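PDB 6A3F: putative dehydrogenase from Pseudarthrobacter phenanthrenivorans, which catalyses the NAD(+)-dependent oxidation of levoglucosan (1,6-anhydro-beta-D-glucose) to 3-dehydrolevoglucosan, with high specificity for both the sugar and the cofactor. Local coordinates for residues Q22-G27 with A52-V57; R178-Q183 with Y294-I299; G208-H213 with A284-H289. One frame throughout, in Å; residues are numbered along the deposited sequence.

Contact 1: Q22-G27 with A52-V57; sequences QNLNVG and APALPV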
# COMPACT_ATOMS: atom_id res chain seq x y z
N GLN B 22 38.53 22.10 -11.74
CA GLN B 22 39.65 21.19 -11.81
C GLN B 22 39.16 19.78 -12.19
O GLN B 22 38.09 19.32 -11.76
CB GLN B 22 40.39 21.17 -10.47
CG GLN B 22 41.86 20.74 -10.59
CD GLN B 22 42.50 20.47 -9.24
OE1 GLN B 22 42.08 21.02 -8.22
NE2 GLN B 22 43.52 19.62 -9.24
N ASN B 23 39.97 19.10 -12.99
CA ASN B 23 39.87 17.67 -13.18
C ASN B 23 40.45 16.95 -11.96
O ASN B 23 41.54 17.27 -11.52
CB ASN B 23 40.59 17.26 -14.45
CG ASN B 23 39.88 17.69 -15.71
OD1 ASN B 23 38.73 18.11 -15.69
ND2 ASN B 23 40.56 17.56 -16.83
N LEU B 24 39.70 16.01 -11.37
CA LEU B 24 40.19 15.19 -10.26
C LEU B 24 40.20 13.72 -10.71
O LEU B 24 39.16 13.14 -11.11
CB LEU B 24 39.33 15.39 -9.01
CG LEU B 24 39.50 16.71 -8.27
CD1 LEU B 24 38.40 16.88 -7.27
CD2 LEU B 24 40.85 16.81 -7.56
N ASN B 25 41.40 13.13 -10.69
CA ASN B 25 41.65 11.82 -11.22
C ASN B 25 41.33 10.80 -10.12
O ASN B 25 41.91 10.82 -9.04
CB ASN B 25 43.08 11.68 -11.75
CG ASN B 25 43.35 12.49 -13.00
OD1 ASN B 25 42.53 12.55 -13.90
ND2 ASN B 25 44.54 13.07 -13.09
N VAL B 26 40.40 9.92 -10.44
CA VAL B 26 39.94 8.87 -9.53
C VAL B 26 40.61 7.55 -9.88
O VAL B 26 40.59 7.13 -11.05
CB VAL B 26 38.41 8.68 -9.61
CG1 VAL B 26 37.94 7.54 -8.72
CG2 VAL B 26 37.67 9.97 -9.30
N GLY B 27 41.13 6.91 -8.84
CA GLY B 27 41.49 5.52 -8.86
C GLY B 27 40.48 4.67 -8.10
O GLY B 27 40.32 4.86 -6.91
N ALA B 52 29.79 21.74 -11.87
CA ALA B 52 30.20 20.76 -10.92
C ALA B 52 31.28 21.34 -10.00
O ALA B 52 32.04 22.20 -10.41
CB ALA B 52 30.69 19.51 -11.61
N PRO B 53 31.33 20.83 -8.77
CA PRO B 53 32.43 21.23 -7.89
C PRO B 53 33.78 20.90 -8.54
O PRO B 53 34.72 21.64 -8.36
CB PRO B 53 32.22 20.50 -6.56
CG PRO B 53 31.09 19.50 -6.79
CD PRO B 53 30.46 19.84 -8.12
N ALA B 54 33.85 19.79 -9.27
CA ALA B 54 35.05 19.40 -9.99
C ALA B 54 34.66 18.28 -10.95
O ALA B 54 33.63 17.65 -10.75
CB ALA B 54 36.12 18.93 -9.03
N LEU B 55 35.49 18.04 -11.96
CA LEU B 55 35.19 17.07 -12.99
C LEU B 55 35.86 15.73 -12.64
O LEU B 55 37.07 15.62 -12.75
CB LEU B 55 35.68 17.57 -14.35
CG LEU B 55 34.65 18.34 -15.18
CD1 LEU B 55 35.25 18.80 -16.50
CD2 LEU B 55 33.40 17.48 -15.40
N PRO B 56 35.08 14.73 -12.25
CA PRO B 56 35.71 13.44 -11.94
C PRO B 56 36.25 12.83 -13.24
O PRO B 56 35.60 12.88 -14.28
CB PRO B 56 34.59 12.58 -11.32
CG PRO B 56 33.54 13.58 -10.90
CD PRO B 56 33.65 14.71 -11.91
N VAL B 57 37.45 12.27 -13.17
CA VAL B 57 38.00 11.55 -14.29
C VAL B 57 38.26 10.11 -13.83
O VAL B 57 38.87 9.88 -12.78
CB VAL B 57 39.31 12.19 -14.83
CG1 VAL B 57 39.95 11.31 -15.89
CG2 VAL B 57 39.11 13.60 -15.38
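Val57 and Asn25 sit side by side on one face of a parallel strand pair and point the same way. From the branch point outward, Val57 CB lies 3.4 Å from Asn25 OD1, and Val57 CG1, which stands anti to its own backbone N (chi1 173°), lies 3.5 Å from the same Asn25 OD1; Val57 CG2 is farther from that oxygen and faces Asn23 CB at 4.1 Å. Asn25 ND2 looks elsewhere and bonds to the carbonyl of Asp93, which probably sets the turn of the amide, with OD1 left facing the valine. Two residues earlier on the same face, Asn23 repeats the arrangement, its OD1 resting 3.4 Å from Leu55 CB. On the other face Leu24 sends CD1 onto Ala54 CB (3.5 Å), and helix 355-371 packs over that leucine through Phe367 and Ile370. Between the faces the backbone bonds alternate, all fairly straight: Leu55 N to Gln22 O, Leu24 N to Leu55 O, Val57 N to Leu24 O at 2.8 Å, and Val26 N to Val57 O. Both strands run the same way, at 33° between short axes, and helix 35-48 connects them. This is the first beta-alpha-beta unit of the NAD-binding Rossmann fold, a crossover typical of the nucleotide-binding domain in the Gfo/Idh/MocA family.

Contact 2: R178-Q183 with Y294-I299; sequences RGTYLQ and YITFEI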
# COMPACT_ATOMS: atom_id res chain seq x y z
N ARG B 178 12.67 3.11 15.24
CA ARG B 178 12.66 1.69 14.83
C ARG B 178 13.33 1.68 13.47
O ARG B 178 12.87 2.39 12.58
CB ARG B 178 11.23 1.10 14.80
CG ARG B 178 11.12 -0.29 14.15
CD ARG B 178 12.00 -1.33 14.87
NE ARG B 178 11.78 -2.68 14.37
CZ ARG B 178 12.34 -3.79 14.82
NH1 ARG B 178 13.17 -3.75 15.87
NH2 ARG B 178 12.07 -4.92 14.18
N GLY B 179 14.38 0.88 13.28
CA GLY B 179 14.97 0.77 11.95
C GLY B 179 15.26 -0.66 11.59
O GLY B 179 15.66 -1.47 12.46
N THR B 180 15.01 -1.02 10.31
CA THR B 180 15.24 -2.41 9.92
C THR B 180 15.94 -2.46 8.56
O THR B 180 15.89 -1.54 7.77
CB THR B 180 13.99 -3.28 9.88
OG1 THR B 180 13.19 -2.95 8.75
CG2 THR B 180 13.24 -3.31 11.20
N TYR B 181 16.63 -3.60 8.33
CA TYR B 181 17.15 -3.90 7.04
C TYR B 181 16.94 -5.40 6.84
O TYR B 181 17.67 -6.23 7.39
CB TYR B 181 18.60 -3.47 6.90
CG TYR B 181 19.12 -3.32 5.49
CD1 TYR B 181 18.72 -4.13 4.44
CD2 TYR B 181 20.06 -2.35 5.20
CE1 TYR B 181 19.21 -3.96 3.15
CE2 TYR B 181 20.58 -2.19 3.93
CZ TYR B 181 20.19 -3.02 2.90
OH TYR B 181 20.74 -2.79 1.66
N LEU B 182 15.89 -5.74 6.12
CA LEU B 182 15.51 -7.16 5.93
C LEU B 182 15.80 -7.58 4.47
O LEU B 182 15.45 -6.88 3.51
CB LEU B 182 14.04 -7.35 6.28
CG LEU B 182 13.53 -6.76 7.61
CD1 LEU B 182 12.09 -7.15 7.84
CD2 LEU B 182 14.37 -7.27 8.79
N GLN B 183 16.39 -8.77 4.32
CA GLN B 183 16.80 -9.31 3.04
C GLN B 183 16.59 -10.82 3.06
O GLN B 183 16.39 -11.41 4.15
CB GLN B 183 18.28 -9.06 2.75
CG GLN B 183 18.67 -7.60 2.58
CD GLN B 183 20.05 -7.42 2.01
OE1 GLN B 183 21.04 -7.91 2.59
NE2 GLN B 183 20.17 -6.65 0.91
N TYR B 294 14.83 -4.20 2.01
CA TYR B 294 13.82 -3.59 2.84
C TYR B 294 14.48 -2.83 3.98
O TYR B 294 14.53 -3.31 5.12
CB TYR B 294 12.85 -4.66 3.33
CG TYR B 294 11.57 -4.21 3.97
CD1 TYR B 294 10.59 -3.52 3.25
CD2 TYR B 294 11.32 -4.48 5.30
CE1 TYR B 294 9.41 -3.13 3.85
CE2 TYR B 294 10.14 -4.11 5.92
CZ TYR B 294 9.17 -3.44 5.18
OH TYR B 294 8.04 -3.07 5.85
N ILE B 295 14.95 -1.64 3.64
CA ILE B 295 15.52 -0.69 4.60
C ILE B 295 14.39 0.21 5.08
O ILE B 295 13.76 0.90 4.25
CB ILE B 295 16.64 0.15 4.01
CG1 ILE B 295 17.54 -0.66 3.08
CG2 ILE B 295 17.39 0.86 5.15
CD1 ILE B 295 18.57 0.18 2.36
N THR B 296 14.09 0.18 6.37
CA THR B 296 12.94 0.97 6.88
C THR B 296 13.34 1.77 8.11
O THR B 296 14.32 1.41 8.85
CB THR B 296 11.75 0.08 7.26
OG1 THR B 296 12.07 -0.63 8.46
CG2 THR B 296 11.44 -0.89 6.14
N PHE B 297 12.60 2.86 8.35
CA PHE B 297 12.63 3.39 9.71
C PHE B 297 11.26 3.98 9.99
O PHE B 297 10.51 4.34 9.05
CB PHE B 297 13.76 4.42 9.89
CG PHE B 297 13.74 5.60 8.96
CD1 PHE B 297 12.87 6.67 9.18
CD2 PHE B 297 14.67 5.69 7.93
CE1 PHE B 297 12.89 7.78 8.34
CE2 PHE B 297 14.71 6.82 7.12
CZ PHE B 297 13.81 7.85 7.32
N GLU B 298 10.96 4.02 11.28
CA GLU B 298 9.78 4.68 11.76
C GLU B 298 10.21 5.49 12.97
O GLU B 298 10.78 4.91 13.88
CB GLU B 298 8.69 3.69 12.16
CG GLU B 298 7.45 4.34 12.79
CD GLU B 298 6.12 3.59 12.66
OE1 GLU B 298 6.04 2.61 11.86
OE2 GLU B 298 5.12 4.02 13.29
N ILE B 299 9.96 6.77 12.91
CA ILE B 299 10.32 7.69 13.96
C ILE B 299 9.07 8.29 14.58
O ILE B 299 8.22 8.82 13.85
CB ILE B 299 11.28 8.77 13.47
CG1 ILE B 299 12.61 8.18 12.97
CG2 ILE B 299 11.49 9.78 14.59
CD1 ILE B 299 13.45 9.16 12.19
O HOH W 1 10.97 0.37 10.55
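Tyr181 and Ile295 lie next to each other on one face of an antiparallel pair, pointing the same way, with Ile295 CG1 over the face of the tyrosine ring. That carbon, Ile295 CG1, stands 3.5 Å from the Tyr181 ring centroid and 10° off its normal, a CH-pi contact, while Ile295 CD1 lies 3.5 Å from Tyr181 CE2. The ring is carried there by a CG anti to the backbone N (chi1 -161°), and its hydroxyl is tied to Asn293. On the opposite face the next pair meets differently: Leu182 comes to the Tyr294 ring at its edge, Leu182 CD1 3.8 Å from Tyr294 CD2, while Thr296 CG2 lies over one face of that ring. Beside it Thr180 and Thr296 cross at a slant. Both hydroxyls occupy the position between backbone N and carbonyl carbon (chi1 73° in each), which brings Thr180 OG1 to Thr296 OG1 at 2.6 Å, a short hydrogen bond whose direction is open. A water 2.6 Å from Thr296 OG1 adds a second partner. Arg178 and Glu298 turn their charged ends away from each other's strand, the arginine to Glu283 and Ser281, the glutamate to His300 of its own chain and to Arg291 of a second subunit. Three hydrogen-bonded pairs, Arg178-Glu298, Thr180-Thr296 and Leu182-Tyr294, hold the backbones. The arrangement belongs to the large mixed sheet of the C-terminal substrate-binding alpha/beta domain, where Tyr181 packs on the levoglucosan-binding Tyr153.

Contact 3: G208-H213 with A284-H289; sequences GDIATH and ATRNAH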
# COMPACT_ATOMS: atom_id res chain seq x y z
N GLY B 208 27.56 -6.06 10.19
CA GLY B 208 28.43 -5.16 9.46
C GLY B 208 27.92 -4.80 8.06
O GLY B 208 28.25 -3.73 7.52
N ASP B 209 27.28 -5.75 7.41
CA ASP B 209 26.90 -5.60 6.02
C ASP B 209 25.65 -4.70 5.85
O ASP B 209 25.62 -3.84 4.94
CB ASP B 209 26.62 -6.97 5.39
CG ASP B 209 26.48 -6.92 3.88
OD1 ASP B 209 27.08 -6.03 3.27
OD2 ASP B 209 25.79 -7.80 3.32
N ILE B 210 24.64 -4.92 6.69
CA ILE B 210 23.35 -4.22 6.45
C ILE B 210 22.89 -3.47 7.70
O ILE B 210 22.34 -2.37 7.57
CB ILE B 210 22.28 -5.15 5.87
CG1 ILE B 210 22.09 -6.43 6.67
CG2 ILE B 210 22.57 -5.39 4.39
CD1 ILE B 210 20.92 -7.31 6.21
N ALA B 211 23.14 -3.95 8.90
CA ALA B 211 22.71 -3.11 10.03
C ALA B 211 23.45 -1.78 10.07
O ALA B 211 22.89 -0.79 10.54
CB ALA B 211 22.85 -3.87 11.32
N THR B 212 24.72 -1.72 9.62
CA THR B 212 25.48 -0.47 9.66
C THR B 212 24.76 0.62 8.84
O THR B 212 24.84 1.79 9.21
CB THR B 212 26.91 -0.68 9.18
OG1 THR B 212 26.81 -1.30 7.91
CG2 THR B 212 27.74 -1.56 10.12
N HIS B 213 24.09 0.25 7.74
CA HIS B 213 23.32 1.25 6.96
C HIS B 213 22.22 1.88 7.83
O HIS B 213 21.98 3.12 7.81
CB HIS B 213 22.72 0.60 5.70
CG HIS B 213 23.69 0.30 4.61
ND1 HIS B 213 24.42 1.27 4.03
CD2 HIS B 213 23.99 -0.87 3.96
CE1 HIS B 213 25.17 0.72 3.08
NE2 HIS B 213 24.93 -0.59 3.01
N ALA B 284 18.20 -6.43 11.70
CA ALA B 284 18.62 -6.73 10.31
C ALA B 284 18.73 -8.25 10.15
O ALA B 284 19.08 -8.95 11.11
CB ALA B 284 19.89 -5.99 9.95
N THR B 285 18.41 -8.76 8.95
CA THR B 285 18.49 -10.18 8.67
C THR B 285 18.74 -10.40 7.18
O THR B 285 18.34 -9.60 6.31
CB THR B 285 17.22 -10.90 9.16
OG1 THR B 285 17.48 -12.30 9.13
CG2 THR B 285 16.00 -10.57 8.32
N ARG B 286 19.36 -11.55 6.90
CA ARG B 286 19.50 -12.12 5.59
C ARG B 286 18.47 -13.24 5.36
O ARG B 286 18.49 -13.87 4.28
CB ARG B 286 20.93 -12.66 5.45
CG ARG B 286 22.00 -11.60 5.45
CD ARG B 286 23.42 -12.16 5.34
NE ARG B 286 24.36 -11.09 5.10
CZ ARG B 286 25.68 -11.17 5.23
NH1 ARG B 286 26.23 -12.23 5.81
NH2 ARG B 286 26.45 -10.20 4.78
N ASN B 287 17.55 -13.48 6.29
CA ASN B 287 16.71 -14.68 6.29
C ASN B 287 15.24 -14.32 6.43
O ASN B 287 14.54 -14.90 7.26
CB ASN B 287 17.14 -15.67 7.39
CG ASN B 287 18.55 -16.17 7.16
OD1 ASN B 287 19.50 -15.41 7.33
ND2 ASN B 287 18.67 -17.40 6.67
N ALA B 288 14.77 -13.31 5.67
CA ALA B 288 13.39 -12.90 5.68
C ALA B 288 12.78 -13.05 4.27
O ALA B 288 12.84 -12.13 3.48
CB ALA B 288 13.32 -11.48 6.16
N HIS B 289 12.26 -14.22 3.96
CA HIS B 289 11.69 -14.51 2.65
C HIS B 289 10.68 -13.41 2.31
O HIS B 289 9.83 -13.08 3.14
CB HIS B 289 11.02 -15.88 2.66
CG HIS B 289 12.01 -17.00 2.56
ND1 HIS B 289 12.78 -17.20 1.43
CD2 HIS B 289 12.29 -18.01 3.43
CE1 HIS B 289 13.54 -18.29 1.62
NE2 HIS B 289 13.24 -18.82 2.84
O HOH W 2 23.38 -8.76 3.73
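Asp209 and Arg286 meet in a salt bridge; the side chains cross at about a right angle, and the carboxylate and guanidinium planes are 67° apart. Arg286 NH2 donates to Asp209 OD2 at 2.9 Å, the N-H...O angle 163°; the oxygen lies in the guanidinium plane, yet the donor stands above the carboxylate plane. The same Asp209 OD2 accepts a second hydrogen bond from a water at 2.6 Å, and that water accepts from Arg286 NE at 2.9 Å, closing a small ring between the two charges. NH1 goes to the carbonyl of Arg196, so all three guanidinium nitrogens have an acceptor. Asp209 OD1 pairs with Lys124, a residue of the levoglucosan and NADH sites, so both oxygens of this levoglucosan-binding carboxylate are held. Thr285 OG1 accepts from Asn287 N at 3.1 Å, an ST turn, and also bonds Glu267. Alongside the salt bridge, Ile210 CD1 lies 3.5 Å from Thr285 O, and Ala211 CB meets Ala284 CB at 3.9 Å. Helix 206-221 thus lies against the end of strand 279-285, whose neighbours in the sheet are strands 174-182 and 267-274; Tyr181 and Val268 extend the packing from either one.

Overall arrangement
Contact 1 belongs to the nucleotide-binding domain, while contacts 2 and 3 share the C-terminal domain on the opposite side of the chain's centre. Between centres, contact 1 lies about 35 Å from contact 2 and about 34 Å from contact 3; the nearest atoms are about 23 Å and about 19 Å away. Contacts 2 and 3 are about 10 Å apart between centres and meet directly: Gln183 N lies 2.9 Å from Thr285 O, a probable hydrogen bond, and Tyr181 CD2 is 3.3 Å from Ile210 O. Together they bring Gln183, Asp209 and His213 to the levoglucosan site. Val26 of contact 1 remains about 11 Å, side chain to side chain, from the NADH-binding Glu63.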